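Local atomic coordinates of oxalate oxidase 1 (Hordeum vulgare, PDB entry 1FI2), a protein that oxidises oxalate with molecular oxygen at a manganese centre to give hydrogen peroxide and carbon dioxide, and also shows superoxide dismutase activity. Residues C10-D15 with L59-W64; H24-M29 with G66-G71; E127-P132 with M149-N154; I174-L179 with V185-V190. One frame throughout, in Å; residues are numbered along the deposited sequence.

Overall arrangement
From the N terminus the chain runs through 10-15 and then 24-29, two parts of a long loop that the Cys10-Cys26 disulfide joins. Both meet the connection between strands 54-59 and 73-79: 59-64 closes contact 1, and 66-71 closes contact 2. The segments alternate, so the two contacts cross, with centres about 7 Å apart, and together they hold the N-terminal extension against that connection. Contact 3 follows in series and lies within one sheet of the jelly roll, next to the metal site. Contact 4 comes last, pairing two C-terminal helices, with its centre about 44 Å from that of contact 2.

Contact 1. Residues C10-D15 with L59-W64; sequences CVADLD and LDVAEW
The flat groups that meet Leu14 are the peptide carbonyls of Val61 and Ala62. The methyl CD1 of Leu14 stands obliquely above the carbonyl plane of Ala62, 3.4 Å from Ala62 O, and Val61 O is also near, at 3.9 Å from Leu14 CD1. Leu14 gets there because CG lies anti to its own carbonyl carbon (chi1 -63°) and CD1 extends the chain outward. Another flat group, the carboxylate of Asp13, turns back to its own segment. Its OD2 accepts from Asp15 N at 3.2 Å on the anti side, 35° out of the carboxylate plane, making an Asx turn that bends the chain just where Leu14 reaches across.

Deeper in, the contact is aliphatic. Ala12 CB points toward Val61 and touches its CG2 at 3.9 Å; CG2 is the valine branch anti to the backbone N. Residues 60-64 form a tight turn in which Asp60 O receives both Glu63 N and Trp64 N, the latter at 2.8 Å. This turn follows strand 54-59 of the cupin jelly roll, and the N-terminal extension lies against it. Backbone bonds join Ala12 to Pro65, Asp13 to Thr25 and Val61 to Gln156, while Trp64 packs on Thr128 of the second subunit.

No hydrogen bond links the two segments directly. Their meeting rests on van der Waals contact, buried at Ala12 and Val61 and exposed at Leu14 and Ala62. Such contacts carry little directionality, so the relative placement of the segments probably depends on the backbone bonds to Pro65, Thr25 and Gln156 and on the two turns.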
loop_
_atom_site.group_PDB
_atom_site.type_symbol
_atom_site.label_atom_id
_atom_site.label_comp_id
_atom_site.label_asym_id
_atom_site.label_seq_id
_atom_site.Cartn_x
_atom_site.Cartn_y
_atom_site.Cartn_z
ATOM N N CYS A 10 7.049 -1.653 17.760
ATOM C CA CYS A 10 6.058 -2.683 18.094
ATOM C C CYS A 10 6.762 -4.037 18.083
ATOM O O CYS A 10 6.654 -4.797 17.118
ATOM C CB CYS A 10 4.928 -2.623 17.072
ATOM S SG CYS A 10 3.252 -2.982 17.627
ATOM N N VAL A 11 7.591 -4.278 19.100
ATOM C CA VAL A 11 8.378 -5.512 19.143
ATOM C C VAL A 11 7.458 -6.724 19.178
ATOM O O VAL A 11 6.558 -6.796 20.009
ATOM C CB VAL A 11 9.344 -5.531 20.336
ATOM C CG1 VAL A 11 10.308 -6.708 20.260
ATOM C CG2 VAL A 11 10.125 -4.223 20.409
ATOM N N ALA A 12 7.729 -7.694 18.311
ATOM C CA ALA A 12 6.900 -8.883 18.219
ATOM C C ALA A 12 6.853 -9.710 19.497
ATOM O O ALA A 12 7.884 -9.986 20.118
ATOM C CB ALA A 12 7.412 -9.777 17.086
ATOM N N ASP A 13 5.647 -10.110 19.878
ATOM C CA ASP A 13 5.456 -10.984 21.039
ATOM C C ASP A 13 5.429 -12.391 20.427
ATOM O O ASP A 13 4.463 -12.725 19.745
ATOM C CB ASP A 13 4.183 -10.669 21.800
ATOM C CG ASP A 13 3.859 -11.625 22.930
ATOM O OD1 ASP A 13 2.816 -11.423 23.589
ATOM O OD2 ASP A 13 4.620 -12.586 23.163
ATOM N N LEU A 14 6.494 -13.153 20.633
ATOM C CA LEU A 14 6.607 -14.467 20.013
ATOM C C LEU A 14 6.214 -15.634 20.901
ATOM O O LEU A 14 6.454 -16.782 20.494
ATOM C CB LEU A 14 8.043 -14.670 19.507
ATOM C CG LEU A 14 8.521 -13.712 18.410
ATOM C CD1 LEU A 14 9.998 -13.934 18.122
ATOM C CD2 LEU A 14 7.698 -13.876 17.142
ATOM N N ASP A 15 5.580 -15.381 22.045
ATOM C CA ASP A 15 5.234 -16.557 22.875
ATOM C C ASP A 15 4.172 -17.358 22.144
ATOM O O ASP A 15 3.326 -16.863 21.396
ATOM C CB ASP A 15 4.985 -16.154 24.308
ATOM C CG ASP A 15 5.001 -17.333 25.269
ATOM O OD1 ASP A 15 3.912 -17.944 25.394
ATOM O OD2 ASP A 15 5.997 -17.693 25.908
ATOM N N LEU A 59 17.523 -13.732 9.800
ATOM C CA LEU A 59 17.309 -12.598 10.696
ATOM C C LEU A 59 15.989 -11.915 10.347
ATOM O O LEU A 59 15.891 -10.709 10.136
ATOM C CB LEU A 59 18.489 -11.632 10.698
ATOM C CG LEU A 59 18.669 -10.791 11.961
ATOM C CD1 LEU A 59 18.823 -11.659 13.203
ATOM C CD2 LEU A 59 19.872 -9.865 11.831
ATOM N N ASP A 60 14.964 -12.756 10.234
ATOM C CA ASP A 60 13.603 -12.284 9.969
ATOM C C ASP A 60 12.964 -11.981 11.319
ATOM O O ASP A 60 13.621 -12.124 12.360
ATOM C CB ASP A 60 12.809 -13.286 9.155
ATOM C CG ASP A 60 12.697 -14.683 9.709
ATOM O OD1 ASP A 60 11.941 -15.490 9.111
ATOM O OD2 ASP A 60 13.343 -15.011 10.723
ATOM N N VAL A 61 11.685 -11.630 11.354
ATOM C CA VAL A 61 11.018 -11.258 12.601
ATOM C C VAL A 61 10.998 -12.341 13.660
ATOM O O VAL A 61 11.056 -12.018 14.855
ATOM C CB VAL A 61 9.598 -10.732 12.306
ATOM C CG1 VAL A 61 8.671 -11.855 11.865
ATOM C CG2 VAL A 61 9.033 -9.985 13.507
ATOM N N ALA A 62 11.040 -13.619 13.308
ATOM C CA ALA A 62 11.122 -14.698 14.286
ATOM C C ALA A 62 12.454 -14.691 15.028
ATOM O O ALA A 62 12.518 -15.125 16.184
ATOM C CB ALA A 62 10.904 -16.033 13.589
ATOM N N GLU A 63 13.519 -14.217 14.392
ATOM C CA GLU A 63 14.839 -14.155 15.005
ATOM C C GLU A 63 15.201 -12.760 15.492
ATOM O O GLU A 63 16.064 -12.592 16.356
ATOM C CB GLU A 63 15.892 -14.651 14.004
ATOM C CG GLU A 63 15.778 -16.145 13.718
ATOM C CD GLU A 63 16.140 -16.972 14.941
ATOM O OE1 GLU A 63 17.162 -16.653 15.586
ATOM O OE2 GLU A 63 15.411 -17.931 15.258
ATOM N N TRP A 64 14.544 -11.741 14.956
ATOM C CA TRP A 64 14.762 -10.346 15.327
ATOM C C TRP A 64 13.401 -9.675 15.472
ATOM O O TRP A 64 12.901 -9.021 14.552
ATOM C CB TRP A 64 15.594 -9.621 14.274
ATOM C CG TRP A 64 16.201 -8.306 14.649
ATOM C CD1 TRP A 64 16.180 -7.685 15.867
ATOM C CD2 TRP A 64 17.005 -7.471 13.802
ATOM N NE1 TRP A 64 16.880 -6.505 15.819
ATOM C CE2 TRP A 64 17.410 -6.358 14.563
ATOM C CE3 TRP A 64 17.409 -7.554 12.464
ATOM C CZ2 TRP A 64 18.196 -5.332 14.039
ATOM C CZ3 TRP A 64 18.193 -6.541 11.945
ATOM C CH2 TRP A 64 18.577 -5.447 12.731
#

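Contact 2. Residues H24-M29 with G66-G71; sequences HTCKPM and GTNTLG
Hydrogen bonding centres on the carboxamide of Asn68, which meets the backbone of His24. Asn68 ND2 donates to His24 O at 3.2 Å with an N-H...O angle of 163°; His24 O lies near the amide plane, but the donor sits above the carbonyl plane. The stronger partner of ND2 is Cys10 O. CG anti to the backbone N (chi1 -166°) carries the Asn68 amide out to the 24-29 loop.

Water adds a second link. It donates to Asn68 OD1 at 2.8 Å and accepts from His24 N at 3.1 Å, while OD1 also receives Gln156 NE2.

Van der Waals contacts complete the surroundings. Cys26 SG, disulfide-bonded to Cys10, lies beyond the nitrogen end and near the amide plane, 3.5 Å from Asn68 ND2. His24 CB stands off that plane, 3.7 Å from Asn68 OD1, and this oxygen lies at the edge of the imidazole, whose plane is turned 68° from the amide.

Within 66-71, Thr67 to Leu70 is a type II beta turn, closed by Leu70 N to Thr67 O, that presents Asn68 at its second position.

The buried amide is thus gripped at both ends: its nitrogen serves two carbonyls and its oxygen takes two donors, which should fix its rotation beside the Cys10-Cys26 disulfide, which ties 10-15 to 24-29.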
loop_
_atom_site.group_PDB
_atom_site.type_symbol
_atom_site.label_atom_id
_atom_site.label_comp_id
_atom_site.label_asym_id
_atom_site.label_seq_id
_atom_site.Cartn_x
_atom_site.Cartn_y
_atom_site.Cartn_z
ATOM N N HIS A 24 2.494 -10.136 13.673
ATOM C CA HIS A 24 2.569 -10.476 15.079
ATOM C C HIS A 24 2.006 -9.372 15.976
ATOM O O HIS A 24 2.170 -8.179 15.728
ATOM C CB HIS A 24 4.026 -10.690 15.539
ATOM C CG HIS A 24 4.709 -11.865 14.909
ATOM N ND1 HIS A 24 4.479 -13.163 15.298
ATOM C CD2 HIS A 24 5.525 -11.926 13.828
ATOM C CE1 HIS A 24 5.168 -13.978 14.518
ATOM N NE2 HIS A 24 5.790 -13.254 13.603
ATOM N N THR A 25 1.390 -9.794 17.077
ATOM C CA THR A 25 1.045 -8.880 18.159
ATOM C C THR A 25 2.362 -8.390 18.767
ATOM O O THR A 25 3.405 -9.001 18.535
ATOM C CB THR A 25 0.190 -9.549 19.242
ATOM O OG1 THR A 25 0.859 -10.731 19.704
ATOM C CG2 THR A 25 -1.163 -9.929 18.667
ATOM N N CYS A 26 2.300 -7.291 19.509
ATOM C CA CYS A 26 3.510 -6.724 20.077
ATOM C C CYS A 26 3.598 -6.758 21.594
ATOM O O CYS A 26 2.592 -6.734 22.294
ATOM C CB CYS A 26 3.605 -5.245 19.645
ATOM S SG CYS A 26 3.195 -4.979 17.913
ATOM N N LYS A 27 4.836 -6.772 22.088
ATOM C CA LYS A 27 5.048 -6.712 23.533
ATOM C C LYS A 27 4.639 -5.305 23.969
ATOM O O LYS A 27 4.889 -4.338 23.247
ATOM C CB LYS A 27 6.530 -6.872 23.870
ATOM C CG LYS A 27 7.168 -8.214 23.595
ATOM C CD LYS A 27 6.629 -9.326 24.470
ATOM C CE LYS A 27 6.884 -9.101 25.951
ATOM N NZ LYS A 27 6.315 -10.207 26.774
ATOM N N PRO A 28 4.075 -5.157 25.154
ATOM C CA PRO A 28 3.882 -3.823 25.726
ATOM C C PRO A 28 5.214 -3.095 25.681
ATOM O O PRO A 28 6.261 -3.714 25.936
ATOM C CB PRO A 28 3.419 -4.113 27.146
ATOM C CG PRO A 28 2.860 -5.499 27.100
ATOM C CD PRO A 28 3.727 -6.234 26.102
ATOM N N MET A 29 5.251 -1.787 25.417
ATOM C CA MET A 29 6.526 -1.071 25.368
ATOM C C MET A 29 7.276 -1.153 26.690
ATOM O O MET A 29 8.511 -1.156 26.712
ATOM C CB MET A 29 6.369 0.381 24.930
ATOM C CG MET A 29 6.103 0.614 23.457
ATOM S SD MET A 29 7.317 -0.071 22.331
ATOM C CE MET A 29 8.855 0.519 23.019
ATOM N N GLY A 66 12.297 -7.052 16.911
ATOM C CA GLY A 66 12.234 -5.612 16.766
ATOM C C GLY A 66 11.951 -5.141 15.345
ATOM O O GLY A 66 11.586 -3.978 15.150
ATOM N N THR A 67 12.046 -6.009 14.341
ATOM C CA THR A 67 11.702 -5.677 12.971
ATOM C C THR A 67 10.194 -5.652 12.737
ATOM O O THR A 67 9.745 -5.104 11.721
ATOM C CB THR A 67 12.304 -6.662 11.945
ATOM O OG1 THR A 67 11.800 -7.986 12.170
ATOM C CG2 THR A 67 13.821 -6.688 12.049
ATOM N N ASN A 68 9.410 -6.243 13.629
ATOM C CA ASN A 68 7.957 -6.275 13.465
ATOM C C ASN A 68 7.411 -4.899 13.137
ATOM O O ASN A 68 7.701 -3.899 13.795
ATOM C CB ASN A 68 7.314 -6.818 14.742
ATOM C CG ASN A 68 5.861 -7.208 14.601
ATOM O OD1 ASN A 68 5.447 -7.826 13.621
ATOM N ND2 ASN A 68 5.056 -6.852 15.599
ATOM N N THR A 69 6.585 -4.806 12.109
ATOM C CA THR A 69 5.928 -3.649 11.557
ATOM C C THR A 69 6.831 -2.682 10.787
ATOM O O THR A 69 6.299 -1.766 10.140
ATOM C CB THR A 69 5.130 -2.766 12.548
ATOM O OG1 THR A 69 6.039 -1.993 13.350
ATOM C CG2 THR A 69 4.185 -3.557 13.428
ATOM N N LEU A 70 8.144 -2.859 10.787
ATOM C CA LEU A 70 9.065 -1.920 10.173
ATOM C C LEU A 70 9.358 -2.158 8.705
ATOM O O LEU A 70 10.000 -1.332 8.051
ATOM C CB LEU A 70 10.369 -1.868 10.984
ATOM C CG LEU A 70 10.225 -1.498 12.466
ATOM C CD1 LEU A 70 11.605 -1.386 13.100
ATOM C CD2 LEU A 70 9.437 -0.208 12.656
ATOM N N GLY A 71 8.869 -3.263 8.158
ATOM C CA GLY A 71 8.979 -3.598 6.766
ATOM C C GLY A 71 10.325 -4.073 6.289
ATOM O O GLY A 71 10.570 -3.950 5.094
HETATM O O HOH W 1 2.876 -7.267 12.641
#

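Contact 3. Residues E127-P132 with M149-N154; sequences ETFVIP and MVVSFN
Phe129 meets Met149 and Val151 inside the cupin jelly roll, where strands 128-131 and 147-153 flank strand 95-101 in one antiparallel sheet. Strand 95-101 separates the two, so they are bridged by side chains alone, and the nearest CA pair, Phe129 with Val151, is 9.1 Å apart.

The tight part gathers at the ring tip. Met149 SD lies near the plane of the Phe129 ring, 5.0 Å from its centroid and 75° off the normal, an edge-on Met-aromatic contact. Met149 runs extended beyond CG (chi2 -178°), which carries the sulfur across to the ring. Val151 approaches the same tip obliquely through CG1, and its side chain also lies against Glu95 and Asn75, about 6 Å from the manganese ion. Phe129 itself touches Glu95, a metal ligand, so this apolar cluster borders the active site.

Toward Ile131 and Phe153 the two strands no longer touch: Ile131 packs on Ile108 of strand 103-109, and Phe153 stacks edge-to-face with His90. Strand 128-131, the edge of the sheet within this chain, pairs through Thr128 and Phe129 with a strand of the second subunit, which carries the sheet across the interface.

At the ring tip, Phe129 CZ is 3.7 Å from Met149 SD and 3.8 Å from Val151 CG1.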
loop_
_atom_site.group_PDB
_atom_site.type_symbol
_atom_site.label_atom_id
_atom_site.label_comp_id
_atom_site.label_asym_id
_atom_site.label_seq_id
_atom_site.Cartn_x
_atom_site.Cartn_y
_atom_site.Cartn_z
ATOM N N GLU A 127 30.552 -6.006 -4.048
ATOM C CA GLU A 127 29.632 -5.853 -5.173
ATOM C C GLU A 127 28.230 -6.274 -4.759
ATOM O O GLU A 127 28.069 -7.139 -3.893
ATOM C CB GLU A 127 30.151 -6.641 -6.373
ATOM C CG GLU A 127 31.581 -6.256 -6.756
ATOM C CD GLU A 127 31.972 -6.829 -8.104
ATOM O OE1 GLU A 127 31.777 -8.038 -8.331
ATOM O OE2 GLU A 127 32.471 -6.064 -8.960
ATOM N N THR A 128 27.217 -5.649 -5.350
ATOM C CA THR A 128 25.831 -5.901 -4.964
ATOM C C THR A 128 24.943 -6.425 -6.082
ATOM O O THR A 128 25.262 -6.339 -7.265
ATOM C CB THR A 128 25.198 -4.591 -4.431
ATOM O OG1 THR A 128 25.374 -3.572 -5.424
ATOM C CG2 THR A 128 25.839 -4.131 -3.131
ATOM N N PHE A 129 23.792 -6.961 -5.675
ATOM C CA PHE A 129 22.804 -7.518 -6.582
ATOM C C PHE A 129 21.385 -7.266 -6.069
ATOM O O PHE A 129 21.176 -7.040 -4.878
ATOM C CB PHE A 129 23.007 -9.025 -6.761
ATOM C CG PHE A 129 22.931 -9.860 -5.516
ATOM C CD1 PHE A 129 21.720 -10.328 -5.034
ATOM C CD2 PHE A 129 24.085 -10.196 -4.824
ATOM C CE1 PHE A 129 21.661 -11.100 -3.892
ATOM C CE2 PHE A 129 24.037 -10.970 -3.679
ATOM C CZ PHE A 129 22.817 -11.419 -3.212
ATOM N N VAL A 130 20.415 -7.336 -6.978
ATOM C CA VAL A 130 19.020 -7.131 -6.572
ATOM C C VAL A 130 18.130 -8.175 -7.228
ATOM O O VAL A 130 18.266 -8.506 -8.407
ATOM C CB VAL A 130 18.572 -5.687 -6.823
ATOM C CG1 VAL A 130 18.476 -5.360 -8.300
ATOM C CG2 VAL A 130 17.246 -5.401 -6.121
ATOM N N ILE A 131 17.239 -8.768 -6.433
ATOM C CA ILE A 131 16.330 -9.800 -6.912
ATOM C C ILE A 131 14.883 -9.326 -6.786
ATOM O O ILE A 131 14.353 -9.275 -5.675
ATOM C CB ILE A 131 16.394 -11.080 -6.045
ATOM C CG1 ILE A 131 17.805 -11.509 -5.667
ATOM C CG2 ILE A 131 15.627 -12.203 -6.735
ATOM C CD1 ILE A 131 18.656 -12.095 -6.759
ATOM N N PRO A 132 14.221 -9.034 -7.893
ATOM C CA PRO A 132 12.837 -8.602 -7.866
ATOM C C PRO A 132 11.931 -9.611 -7.184
ATOM O O PRO A 132 12.069 -10.824 -7.260
ATOM C CB PRO A 132 12.457 -8.392 -9.325
ATOM C CG PRO A 132 13.739 -8.304 -10.070
ATOM C CD PRO A 132 14.760 -9.075 -9.271
ATOM N N MET A 149 27.724 -13.763 1.978
ATOM C CA MET A 149 26.991 -12.564 1.606
ATOM C C MET A 149 25.983 -12.216 2.700
ATOM O O MET A 149 25.601 -13.073 3.498
ATOM C CB MET A 149 26.234 -12.771 0.291
ATOM C CG MET A 149 25.223 -13.900 0.340
ATOM S SD MET A 149 24.357 -14.189 -1.208
ATOM C CE MET A 149 22.992 -15.216 -0.650
ATOM N N VAL A 150 25.624 -10.948 2.799
ATOM C CA VAL A 150 24.586 -10.466 3.703
ATOM C C VAL A 150 23.547 -9.740 2.848
ATOM O O VAL A 150 23.932 -8.886 2.043
ATOM C CB VAL A 150 25.131 -9.530 4.790
ATOM C CG1 VAL A 150 23.992 -8.977 5.640
ATOM C CG2 VAL A 150 26.145 -10.223 5.694
ATOM N N VAL A 151 22.277 -10.119 2.962
ATOM C CA VAL A 151 21.222 -9.511 2.165
ATOM C C VAL A 151 20.136 -8.896 3.046
ATOM O O VAL A 151 19.954 -9.275 4.203
ATOM C CB VAL A 151 20.571 -10.510 1.190
ATOM C CG1 VAL A 151 21.591 -11.296 0.373
ATOM C CG2 VAL A 151 19.649 -11.480 1.918
ATOM N N SER A 152 19.378 -7.977 2.458
ATOM C CA SER A 152 18.254 -7.340 3.122
ATOM C C SER A 152 17.006 -7.576 2.270
ATOM O O SER A 152 17.111 -7.841 1.075
ATOM C CB SER A 152 18.459 -5.844 3.320
ATOM O OG SER A 152 19.573 -5.571 4.149
ATOM N N PHE A 153 15.850 -7.516 2.915
ATOM C CA PHE A 153 14.580 -7.723 2.246
ATOM C C PHE A 153 13.628 -6.581 2.606
ATOM O O PHE A 153 13.726 -5.997 3.683
ATOM C CB PHE A 153 13.887 -9.022 2.658
ATOM C CG PHE A 153 14.674 -10.275 2.404
ATOM C CD1 PHE A 153 15.530 -10.773 3.372
ATOM C CD2 PHE A 153 14.561 -10.947 1.197
ATOM C CE1 PHE A 153 16.265 -11.920 3.142
ATOM C CE2 PHE A 153 15.296 -12.094 0.962
ATOM C CZ PHE A 153 16.142 -12.586 1.934
ATOM N N ASN A 154 12.606 -6.426 1.772
ATOM C CA ASN A 154 11.607 -5.391 2.038
ATOM C C ASN A 154 10.342 -5.984 2.649
ATOM O O ASN A 154 9.224 -5.570 2.387
ATOM C CB ASN A 154 11.336 -4.566 0.805
ATOM C CG ASN A 154 10.630 -5.125 -0.386
ATOM O OD1 ASN A 154 10.752 -6.292 -0.712
ATOM N ND2 ASN A 154 9.890 -4.226 -1.041
#

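Contact 4. Residues I174-L179 with V185-V190; sequences IPTPVL and VEAGVV
This is an apolar contact between the first turns of two C-terminal helices, 176-183 and 187-196, far from the metal site. Val190 enters from the second helix and places its CG1 between two residues of the first: CG1 is 3.8 Å from Leu179 CB and 3.8 Å from Thr176 CG2. With CG1 anti to the backbone N (chi1 175°), Val190 directs this methyl at the first helix, while its other branch, CG2, lies by the backbone of Leu179. Thr176 and Val190 pass alongside one another in opposite directions, whereas the Leu179 side chain meets Val190 at a slant. Ala187 CB adds a looser touch, 4.1 Å from Thr176 CG2, at the exposed border.

The two consecutive helices are joined by a short connection, first turn against first turn, in the C-terminal helical part outside the jelly roll, each starting just after its N-cap residue, Pro175 or Glu186. Leu179 continues the apolar layer onto Leu167 and Phe168 of helix 163-169. On the fourth subunit, Phe138 packs against Ile174 and Val178, and Val189 meets its counterpart, so these helices also lie at a subunit interface of the hexamer. Thr176 divides its roles: CG2 serves the apolar side, and OG1 is hydrogen-bonded to Lys194 NZ and Glu191 OE2.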
loop_
_atom_site.group_PDB
_atom_site.type_symbol
_atom_site.label_atom_id
_atom_site.label_comp_id
_atom_site.label_asym_id
_atom_site.label_seq_id
_atom_site.Cartn_x
_atom_site.Cartn_y
_atom_site.Cartn_z
ATOM N N ILE A 174 4.646 -34.338 -3.742
ATOM C CA ILE A 174 3.746 -34.214 -4.892
ATOM C C ILE A 174 3.706 -35.601 -5.532
ATOM O O ILE A 174 4.756 -36.240 -5.678
ATOM C CB ILE A 174 4.286 -33.181 -5.895
ATOM C CG1 ILE A 174 4.395 -31.793 -5.251
ATOM C CG2 ILE A 174 3.417 -33.117 -7.144
ATOM C CD1 ILE A 174 5.183 -30.774 -6.055
ATOM N N PRO A 175 2.530 -36.100 -5.874
ATOM C CA PRO A 175 2.414 -37.425 -6.466
ATOM C C PRO A 175 3.360 -37.580 -7.643
ATOM O O PRO A 175 3.440 -36.711 -8.508
ATOM C CB PRO A 175 0.950 -37.525 -6.866
ATOM C CG PRO A 175 0.243 -36.579 -5.950
ATOM C CD PRO A 175 1.214 -35.441 -5.724
ATOM N N THR A 176 3.923 -38.776 -7.813
ATOM C CA THR A 176 4.814 -39.054 -8.940
ATOM C C THR A 176 4.189 -38.808 -10.293
ATOM O O THR A 176 4.791 -38.125 -11.132
ATOM C CB THR A 176 5.463 -40.442 -8.810
ATOM O OG1 THR A 176 6.360 -40.390 -7.687
ATOM C CG2 THR A 176 6.255 -40.829 -10.049
ATOM N N PRO A 177 2.987 -39.296 -10.571
ATOM C CA PRO A 177 2.313 -39.081 -11.840
ATOM C C PRO A 177 2.116 -37.615 -12.185
ATOM O O PRO A 177 2.072 -37.235 -13.363
ATOM C CB PRO A 177 0.984 -39.818 -11.685
ATOM C CG PRO A 177 1.248 -40.842 -10.630
ATOM C CD PRO A 177 2.170 -40.141 -9.659
ATOM N N VAL A 178 1.931 -36.737 -11.194
ATOM C CA VAL A 178 1.851 -35.302 -11.447
ATOM C C VAL A 178 3.214 -34.814 -11.945
ATOM O O VAL A 178 3.307 -34.072 -12.922
ATOM C CB VAL A 178 1.436 -34.494 -10.207
ATOM C CG1 VAL A 178 1.524 -32.991 -10.457
ATOM C CG2 VAL A 178 0.022 -34.855 -9.771
ATOM N N LEU A 179 4.271 -35.255 -11.266
ATOM C CA LEU A 179 5.626 -34.868 -11.625
ATOM C C LEU A 179 6.124 -35.487 -12.920
ATOM O O LEU A 179 6.977 -34.839 -13.534
ATOM C CB LEU A 179 6.603 -35.182 -10.487
ATOM C CG LEU A 179 6.474 -34.320 -9.228
ATOM C CD1 LEU A 179 7.408 -34.841 -8.147
ATOM C CD2 LEU A 179 6.767 -32.857 -9.531
ATOM N N VAL A 185 9.550 -36.849 -17.977
ATOM C CA VAL A 185 10.455 -37.968 -17.791
ATOM C C VAL A 185 9.691 -39.129 -17.145
ATOM O O VAL A 185 8.592 -38.932 -16.623
ATOM C CB VAL A 185 11.696 -37.664 -16.938
ATOM C CG1 VAL A 185 12.680 -36.747 -17.653
ATOM C CG2 VAL A 185 11.312 -37.061 -15.593
ATOM N N GLU A 186 10.266 -40.322 -17.187
ATOM C CA GLU A 186 9.628 -41.509 -16.630
ATOM C C GLU A 186 9.595 -41.497 -15.109
ATOM O O GLU A 186 10.352 -40.777 -14.463
ATOM C CB GLU A 186 10.356 -42.762 -17.116
ATOM C CG GLU A 186 11.800 -42.858 -16.637
ATOM C CD GLU A 186 12.633 -43.668 -17.616
ATOM O OE1 GLU A 186 13.760 -43.235 -17.934
ATOM O OE2 GLU A 186 12.140 -44.719 -18.079
ATOM N N ALA A 187 8.771 -42.361 -14.526
ATOM C CA ALA A 187 8.619 -42.471 -13.083
ATOM C C ALA A 187 9.918 -42.764 -12.350
ATOM O O ALA A 187 10.173 -42.211 -11.278
ATOM C CB ALA A 187 7.586 -43.545 -12.754
ATOM N N GLY A 188 10.765 -43.629 -12.899
ATOM C CA GLY A 188 12.056 -43.953 -12.316
ATOM C C GLY A 188 12.939 -42.733 -12.092
ATOM O O GLY A 188 13.615 -42.635 -11.068
ATOM N N VAL A 189 12.923 -41.778 -13.014
ATOM C CA VAL A 189 13.703 -40.548 -12.870
ATOM C C VAL A 189 13.122 -39.708 -11.736
ATOM O O VAL A 189 13.849 -39.196 -10.884
ATOM C CB VAL A 189 13.745 -39.750 -14.182
ATOM C CG1 VAL A 189 14.502 -38.440 -14.012
ATOM C CG2 VAL A 189 14.375 -40.582 -15.295
ATOM N N VAL A 190 11.793 -39.606 -11.691
ATOM C CA VAL A 190 11.127 -38.855 -10.629
ATOM C C VAL A 190 11.419 -39.457 -9.262
ATOM O O VAL A 190 11.763 -38.725 -8.327
ATOM C CB VAL A 190 9.612 -38.760 -10.870
ATOM C CG1 VAL A 190 8.894 -38.092 -9.705
ATOM C CG2 VAL A 190 9.335 -37.993 -12.160
#